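Local coordinates for hypothetical UPF0271 protein TTHB195 (Thermus thermophilus, PDB 2DFA), which probably serves as subunit A of the ATP-dependent 5-oxoprolinase, which cleaves 5-oxoproline to L-glutamate together with its partners PxpB and PxpC, at residues A[80-92]-A[123-135]. Residues are numbered along the deposited sequence; the frame is centred on the assembly and turned at random.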
ATOM      1  N   PRO A  80      -0.817 -21.694   1.027  1.00 34.08           N
ATOM      2  CA  PRO A  80      -0.640 -22.029  -0.389  1.00 33.49           C
ATOM      3  C   PRO A  80      -1.702 -21.363  -1.262  1.00 33.16           C
ATOM      4  O   PRO A  80      -1.425 -20.970  -2.403  1.00 30.74           O
ATOM      5  CB  PRO A  80      -0.706 -23.566  -0.402  1.00 35.83           C
ATOM      6  CG  PRO A  80      -1.396 -23.931   0.890  1.00 36.24           C
ATOM      7  CD  PRO A  80      -0.864 -22.907   1.863  1.00 34.80           C
ATOM      8  N   GLU A  81      -2.908 -21.216  -0.717  1.00 31.14           N
ATOM      9  CA  GLU A  81      -4.003 -20.578  -1.447  1.00 31.66           C
ATOM     10  C   GLU A  81      -3.621 -19.134  -1.783  1.00 30.32           C
ATOM     11  O   GLU A  81      -3.863 -18.650  -2.888  1.00 29.40           O
ATOM     12  CB  GLU A  81      -5.286 -20.560  -0.600  1.00 36.63           C
ATOM     13  CG  GLU A  81      -5.949 -21.920  -0.330  1.00 41.39           C
ATOM     14  CD  GLU A  81      -5.155 -22.828   0.603  1.00 44.24           C
ATOM     15  OE1 GLU A  81      -4.444 -22.323   1.497  1.00 43.48           O
ATOM     16  OE2 GLU A  81      -5.260 -24.063   0.450  1.00 50.14           O
ATOM     17  N   GLU A  82      -3.040 -18.441  -0.808  1.00 29.16           N
ATOM     18  CA  GLU A  82      -2.634 -17.055  -1.008  1.00 29.11           C
ATOM     19  C   GLU A  82      -1.490 -16.959  -2.020  1.00 26.62           C
ATOM     20  O   GLU A  82      -1.464 -16.047  -2.837  1.00 27.51           O
ATOM     21  CB  GLU A  82      -2.244 -16.438   0.342  1.00 31.42           C
ATOM     22  CG  GLU A  82      -3.428 -16.429   1.311  1.00 34.56           C
ATOM     23  CD  GLU A  82      -3.070 -16.068   2.746  1.00 35.95           C
ATOM     24  OE1 GLU A  82      -1.912 -16.276   3.175  1.00 36.65           O
ATOM     25  OE2 GLU A  82      -3.977 -15.598   3.456  1.00 42.82           O
ATOM     26  N   VAL A  83      -0.551 -17.898  -1.971  1.00 25.90           N
ATOM     27  CA  VAL A  83       0.575 -17.897  -2.918  1.00 27.92           C
ATOM     28  C   VAL A  83       0.043 -18.051  -4.351  1.00 27.91           C
ATOM     29  O   VAL A  83       0.432 -17.322  -5.276  1.00 27.09           O
ATOM     30  CB  VAL A  83       1.559 -19.054  -2.606  1.00 27.45           C
ATOM     31  CG1 VAL A  83       2.578 -19.217  -3.745  1.00 25.65           C
ATOM     32  CG2 VAL A  83       2.275 -18.776  -1.291  1.00 26.90           C
ATOM     33  N   TYR A  84      -0.857 -19.011  -4.517  1.00 27.79           N
ATOM     34  CA  TYR A  84      -1.486 -19.282  -5.810  1.00 26.80           C
ATOM     35  C   TYR A  84      -2.175 -18.041  -6.397  1.00 26.59           C
ATOM     36  O   TYR A  84      -1.960 -17.685  -7.562  1.00 25.09           O
ATOM     37  CB  TYR A  84      -2.514 -20.401  -5.634  1.00 27.28           C
ATOM     38  CG  TYR A  84      -3.347 -20.699  -6.857  1.00 28.06           C
ATOM     39  CD1 TYR A  84      -2.848 -21.495  -7.892  1.00 29.65           C
ATOM     40  CD2 TYR A  84      -4.650 -20.207  -6.968  1.00 30.21           C
ATOM     41  CE1 TYR A  84      -3.633 -21.798  -9.006  1.00 29.21           C
ATOM     42  CE2 TYR A  84      -5.441 -20.505  -8.076  1.00 30.00           C
ATOM     43  CZ  TYR A  84      -4.926 -21.305  -9.088  1.00 32.57           C
ATOM     44  OH  TYR A  84      -5.722 -21.646 -10.159  1.00 31.40           O
ATOM     45  N   ALA A  85      -3.000 -17.382  -5.587  1.00 25.08           N
ATOM     46  CA  ALA A  85      -3.725 -16.196  -6.028  1.00 25.58           C
ATOM     47  C   ALA A  85      -2.792 -15.022  -6.329  1.00 26.37           C
ATOM     48  O   ALA A  85      -2.963 -14.322  -7.329  1.00 25.70           O
ATOM     49  CB  ALA A  85      -4.758 -15.781  -4.963  1.00 26.81           C
ATOM     50  N   ASP A  86      -1.809 -14.810  -5.461  1.00 25.76           N
ATOM     51  CA  ASP A  86      -0.863 -13.711  -5.657  1.00 26.91           C
ATOM     52  C   ASP A  86      -0.035 -13.892  -6.927  1.00 24.78           C
ATOM     53  O   ASP A  86       0.192 -12.935  -7.665  1.00 23.38           O
ATOM     54  CB  ASP A  86       0.056 -13.596  -4.444  1.00 27.85           C
ATOM     55  CG  ASP A  86      -0.638 -12.963  -3.256  1.00 29.41           C
ATOM     56  OD1 ASP A  86      -1.846 -12.659  -3.368  1.00 29.41           O
ATOM     57  OD2 ASP A  86       0.026 -12.763  -2.217  1.00 31.15           O
ATOM     58  N   VAL A  87       0.415 -15.116  -7.176  1.00 25.38           N
ATOM     59  CA  VAL A  87       1.201 -15.400  -8.375  1.00 26.27           C
ATOM     60  C   VAL A  87       0.352 -15.219  -9.629  1.00 26.99           C
ATOM     61  O   VAL A  87       0.807 -14.633 -10.617  1.00 25.98           O
ATOM     62  CB  VAL A  87       1.788 -16.830  -8.337  1.00 29.20           C
ATOM     63  CG1 VAL A  87       2.422 -17.193  -9.693  1.00 27.10           C
ATOM     64  CG2 VAL A  87       2.841 -16.912  -7.236  1.00 28.11           C
ATOM     65  N   LEU A  88      -0.884 -15.715  -9.605  1.00 26.83           N
ATOM     66  CA  LEU A  88      -1.766 -15.563 -10.766  1.00 28.30           C
ATOM     67  C   LEU A  88      -1.989 -14.089 -11.087  1.00 27.93           C
ATOM     68  O   LEU A  88      -1.910 -13.664 -12.241  1.00 25.03           O
ATOM     69  CB  LEU A  88      -3.134 -16.196 -10.504  1.00 30.69           C
ATOM     70  CG  LEU A  88      -3.395 -17.603 -11.027  1.00 35.12           C
ATOM     71  CD1 LEU A  88      -4.834 -17.997 -10.712  1.00 34.76           C
ATOM     72  CD2 LEU A  88      -3.159 -17.642 -12.532  1.00 32.08           C
ATOM     73  N   TYR A  89      -2.296 -13.322 -10.045  1.00 26.84           N
ATOM     74  CA  TYR A  89      -2.545 -11.896 -10.169  1.00 25.57           C
ATOM     75  C   TYR A  89      -1.368 -11.201 -10.847  1.00 25.68           C
ATOM     76  O   TYR A  89      -1.546 -10.411 -11.769  1.00 25.42           O
ATOM     77  CB  TYR A  89      -2.764 -11.298  -8.767  1.00 25.37           C
ATOM     78  CG  TYR A  89      -3.100  -9.825  -8.745  1.00 25.65           C
ATOM     79  CD1 TYR A  89      -2.112  -8.851  -8.949  1.00 25.48           C
ATOM     80  CD2 TYR A  89      -4.411  -9.398  -8.523  1.00 26.51           C
ATOM     81  CE1 TYR A  89      -2.421  -7.496  -8.931  1.00 27.10           C
ATOM     82  CE2 TYR A  89      -4.734  -8.044  -8.508  1.00 27.03           C
ATOM     83  CZ  TYR A  89      -3.738  -7.097  -8.712  1.00 27.57           C
ATOM     84  OH  TYR A  89      -4.058  -5.764  -8.716  1.00 27.20           O
ATOM     85  N   GLN A  90      -0.165 -11.498 -10.371  1.00 25.24           N
ATOM     86  CA  GLN A  90       1.042 -10.875 -10.902  1.00 25.01           C
ATOM     87  C   GLN A  90       1.354 -11.273 -12.335  1.00 27.30           C
ATOM     88  O   GLN A  90       1.674 -10.423 -13.164  1.00 25.43           O
ATOM     89  CB  GLN A  90       2.219 -11.196  -9.986  1.00 25.06           C
ATOM     90  CG  GLN A  90       2.104 -10.493  -8.625  1.00 25.79           C
ATOM     91  CD  GLN A  90       3.234 -10.838  -7.684  1.00 25.36           C
ATOM     92  OE1 GLN A  90       4.333 -10.288  -7.785  1.00 28.23           O
ATOM     93  NE2 GLN A  90       2.974 -11.755  -6.759  1.00 25.38           N
ATOM     94  N   ILE A  91       1.267 -12.564 -12.625  1.00 27.90           N
ATOM     95  CA  ILE A  91       1.530 -13.038 -13.983  1.00 29.49           C
ATOM     96  C   ILE A  91       0.548 -12.372 -14.935  1.00 27.99           C
ATOM     97  O   ILE A  91       0.920 -11.924 -16.017  1.00 30.12           O
ATOM     98  CB  ILE A  91       1.366 -14.572 -14.086  1.00 32.13           C
ATOM     99  CG1 ILE A  91       2.518 -15.264 -13.358  1.00 34.31           C
ATOM    100  CG2 ILE A  91       1.303 -14.998 -15.555  1.00 34.31           C
ATOM    101  CD1 ILE A  91       2.355 -16.777 -13.276  1.00 38.44           C
ATOM    102  N   GLY A  92      -0.716 -12.311 -14.529  1.00 27.14           N
ATOM    103  CA  GLY A  92      -1.722 -11.690 -15.375  1.00 26.82           C
ATOM    104  C   GLY A  92      -1.460 -10.224 -15.652  1.00 27.85           C
ATOM    105  O   GLY A  92      -1.574  -9.769 -16.799  1.00 25.68           O
ATOM    106  N   GLU A 123       4.552 -27.077  -0.308  1.00 34.49           N
ATOM    107  CA  GLU A 123       3.243 -26.476  -0.551  1.00 34.05           C
ATOM    108  C   GLU A 123       3.347 -25.154  -1.303  1.00 33.27           C
ATOM    109  O   GLU A 123       2.523 -24.858  -2.168  1.00 31.92           O
ATOM    110  CB  GLU A 123       2.487 -26.266   0.763  1.00 37.24           C
ATOM    111  CG  GLU A 123       1.915 -27.556   1.336  1.00 37.60           C
ATOM    112  CD  GLU A 123       0.952 -28.225   0.373  1.00 39.62           C
ATOM    113  OE1 GLU A 123      -0.156 -27.679   0.167  1.00 39.47           O
ATOM    114  OE2 GLU A 123       1.308 -29.287  -0.191  1.00 38.61           O
ATOM    115  N   THR A 124       4.356 -24.359  -0.970  1.00 30.61           N
ATOM    116  CA  THR A 124       4.553 -23.084  -1.645  1.00 31.78           C
ATOM    117  C   THR A 124       4.975 -23.356  -3.084  1.00 31.19           C
ATOM    118  O   THR A 124       4.469 -22.743  -4.016  1.00 31.47           O
ATOM    119  CB  THR A 124       5.657 -22.255  -0.967  1.00 32.57           C
ATOM    120  OG1 THR A 124       5.218 -21.851   0.333  1.00 34.18           O
ATOM    121  CG2 THR A 124       5.978 -21.017  -1.798  1.00 31.87           C
ATOM    122  N   ALA A 125       5.918 -24.276  -3.252  1.00 31.89           N
ATOM    123  CA  ALA A 125       6.405 -24.641  -4.581  1.00 32.75           C
ATOM    124  C   ALA A 125       5.253 -25.127  -5.458  1.00 32.00           C
ATOM    125  O   ALA A 125       5.135 -24.738  -6.618  1.00 32.57           O
ATOM    126  CB  ALA A 125       7.464 -25.731  -4.467  1.00 31.48           C
ATOM    127  N   ARG A 126       4.409 -25.985  -4.900  1.00 32.20           N
ATOM    128  CA  ARG A 126       3.264 -26.512  -5.634  1.00 32.15           C
ATOM    129  C   ARG A 126       2.290 -25.404  -6.028  1.00 29.78           C
ATOM    130  O   ARG A 126       1.784 -25.391  -7.151  1.00 30.99           O
ATOM    131  CB  ARG A 126       2.532 -27.564  -4.791  1.00 33.53           C
ATOM    132  CG  ARG A 126       1.203 -28.020  -5.378  1.00 35.65           C
ATOM    133  CD  ARG A 126       0.537 -29.091  -4.510  1.00 37.30           C
ATOM    134  NE  ARG A 126      -0.826 -29.382  -4.951  1.00 38.64           N
ATOM    135  CZ  ARG A 126      -1.899 -28.661  -4.630  1.00 39.27           C
ATOM    136  NH1 ARG A 126      -1.784 -27.591  -3.851  1.00 39.81           N
ATOM    137  NH2 ARG A 126      -3.095 -29.008  -5.092  1.00 40.67           N
ATOM    138  N   ALA A 127       2.025 -24.477  -5.106  1.00 29.19           N
ATOM    139  CA  ALA A 127       1.109 -23.369  -5.380  1.00 26.88           C
ATOM    140  C   ALA A 127       1.600 -22.515  -6.546  1.00 27.05           C
ATOM    141  O   ALA A 127       0.816 -22.106  -7.395  1.00 26.72           O
ATOM    142  CB  ALA A 127       0.932 -22.496  -4.128  1.00 26.58           C
ATOM    143  N   ILE A 128       2.900 -22.246  -6.585  1.00 26.98           N
ATOM    144  CA  ILE A 128       3.463 -21.448  -7.665  1.00 27.99           C
ATOM    145  C   ILE A 128       3.296 -22.198  -8.982  1.00 29.05           C
ATOM    146  O   ILE A 128       2.836 -21.641  -9.985  1.00 27.15           O
ATOM    147  CB  ILE A 128       4.963 -21.186  -7.436  1.00 28.04           C
ATOM    148  CG1 ILE A 128       5.154 -20.314  -6.194  1.00 27.20           C
ATOM    149  CG2 ILE A 128       5.570 -20.513  -8.678  1.00 30.03           C
ATOM    150  CD1 ILE A 128       6.605 -20.100  -5.813  1.00 27.41           C
ATOM    151  N   ALA A 129       3.669 -23.472  -8.963  1.00 29.31           N
ATOM    152  CA  ALA A 129       3.575 -24.318 -10.141  1.00 29.47           C
ATOM    153  C   ALA A 129       2.151 -24.380 -10.689  1.00 30.19           C
ATOM    154  O   ALA A 129       1.944 -24.242 -11.894  1.00 30.58           O
ATOM    155  CB  ALA A 129       4.080 -25.722  -9.806  1.00 28.42           C
ATOM    156  N   LEU A 130       1.167 -24.582  -9.816  1.00 29.79           N
ATOM    157  CA  LEU A 130      -0.220 -24.652 -10.267  1.00 30.14           C
ATOM    158  C   LEU A 130      -0.737 -23.325 -10.814  1.00 29.90           C
ATOM    159  O   LEU A 130      -1.516 -23.307 -11.765  1.00 29.34           O
ATOM    160  CB  LEU A 130      -1.126 -25.161  -9.141  1.00 31.34           C
ATOM    161  CG  LEU A 130      -0.850 -26.628  -8.772  1.00 35.46           C
ATOM    162  CD1 LEU A 130      -1.850 -27.100  -7.719  1.00 35.92           C
ATOM    163  CD2 LEU A 130      -0.940 -27.501 -10.029  1.00 35.78           C
ATOM    164  N   ALA A 131      -0.308 -22.214 -10.220  1.00 29.90           N
ATOM    165  CA  ALA A 131      -0.726 -20.896 -10.701  1.00 29.41           C
ATOM    166  C   ALA A 131      -0.220 -20.715 -12.126  1.00 29.36           C
ATOM    167  O   ALA A 131      -0.968 -20.305 -13.014  1.00 29.28           O
ATOM    168  CB  ALA A 131      -0.157 -19.787  -9.805  1.00 30.30           C
ATOM    169  N   VAL A 132       1.057 -21.011 -12.335  1.00 28.56           N
ATOM    170  CA  VAL A 132       1.658 -20.892 -13.664  1.00 29.75           C
ATOM    171  C   VAL A 132       0.956 -21.821 -14.650  1.00 30.31           C
ATOM    172  O   VAL A 132       0.648 -21.425 -15.774  1.00 31.35           O
ATOM    173  CB  VAL A 132       3.158 -21.254 -13.635  1.00 30.15           C
ATOM    174  CG1 VAL A 132       3.714 -21.334 -15.065  1.00 31.65           C
ATOM    175  CG2 VAL A 132       3.923 -20.211 -12.832  1.00 30.06           C
ATOM    176  N   LYS A 133       0.703 -23.056 -14.224  1.00 30.79           N
ATOM    177  CA  LYS A 133       0.047 -24.035 -15.088  1.00 32.01           C
ATOM    178  C   LYS A 133      -1.376 -23.616 -15.446  1.00 32.33           C
ATOM    179  O   LYS A 133      -1.813 -23.786 -16.585  1.00 33.28           O
ATOM    180  CB  LYS A 133       0.016 -25.415 -14.415  1.00 31.13           C
ATOM    181  CG  LYS A 133      -0.525 -26.520 -15.326  1.00 33.49           C
ATOM    182  CD  LYS A 133      -0.599 -27.863 -14.618  1.00 33.73           C
ATOM    183  CE  LYS A 133      -0.938 -28.989 -15.601  1.00 36.17           C
ATOM    184  NZ  LYS A 133      -0.922 -30.317 -14.932  1.00 36.81           N
ATOM    185  N   ALA A 134      -2.096 -23.070 -14.469  1.00 31.36           N
ATOM    186  CA  ALA A 134      -3.471 -22.630 -14.683  1.00 32.04           C
ATOM    187  C   ALA A 134      -3.548 -21.476 -15.682  1.00 33.24           C
ATOM    188  O   ALA A 134      -4.531 -21.347 -16.412  1.00 31.66           O
ATOM    189  CB  ALA A 134      -4.107 -22.208 -13.344  1.00 34.07           C
ATOM    190  N   PHE A 135      -2.510 -20.641 -15.711  1.00 32.28           N
ATOM    191  CA  PHE A 135      -2.468 -19.498 -16.623  1.00 33.17           C
ATOM    192  C   PHE A 135      -2.098 -19.920 -18.047  1.00 33.26           C
ATOM    193  O   PHE A 135      -2.720 -19.479 -19.009  1.00 34.28           O
ATOM    194  CB  PHE A 135      -1.449 -18.464 -16.137  1.00 31.50           C
ATOM    195  CG  PHE A 135      -1.426 -17.205 -16.958  1.00 32.54           C
ATOM    196  CD1 PHE A 135      -2.436 -16.253 -16.829  1.00 34.27           C
ATOM    197  CD2 PHE A 135      -0.405 -16.974 -17.874  1.00 34.36           C
ATOM    198  CE1 PHE A 135      -2.427 -15.092 -17.602  1.00 33.09           C
ATOM    199  CE2 PHE A 135      -0.391 -15.814 -18.650  1.00 34.61           C
ATOM    200  CZ  PHE A 135      -1.404 -14.875 -18.512  1.00 33.20           C
TER
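Y84 fits as a knob into the hole formed by A127, L130, A131 and A134. Its CG lies anti to the backbone N (chi1 174°), which lays the ring along helix 122-135, OH toward its C-terminal end. One ring edge meets the backbone: A127 O and L130 C lie near the ring plane. Y84 CE1 is also 3.5 Å from A131 CA. The hydroxyl end reaches A134, with Y84 OH 3.6 Å from A134 CB.

Segments 80-92 and 123-135 run in roughly the same direction, their axes 8.0 Å apart at closest approach and crossing at -36°. The small side chains of A127 and A131 are consistent with this close approach. A127 CB sits 3.3 Å from P80 O and also touches V83. One turn on, A131 CB packs against V87 CG1 at 3.7 Å and against the Y84 carbonyl.

Branched aliphatic side chains V83, V87 and I91 meet I128 and V132. V83 CG1 lies 3.7 Å from I128 CG1. I91 CD1 meets V132 CG2 at 3.8 Å, the two side chains crossing at about a right angle. I128 also packs on L114 and A118 of helix 112-120, and I91 touches L105.

At the C-terminal end of segment 123-135, I91 CG2 lies over one face of the F135 ring, 3.6 Å from its centroid, in a CH-pi contact. L88 CD2 touches F135 CB from the preceding turn.

Y84 and L88 also pack on A100 of the second subunit, so helix 80-100 also faces that subunit. T124 OG1 hydrogen-bonds D121 OD2, just before the helix.

With apolar contacts and one CH-pi contact, the fit of these two neighbouring helices of a LamB/PxpA family protein depends on complementary shape, not on directional polar bonds.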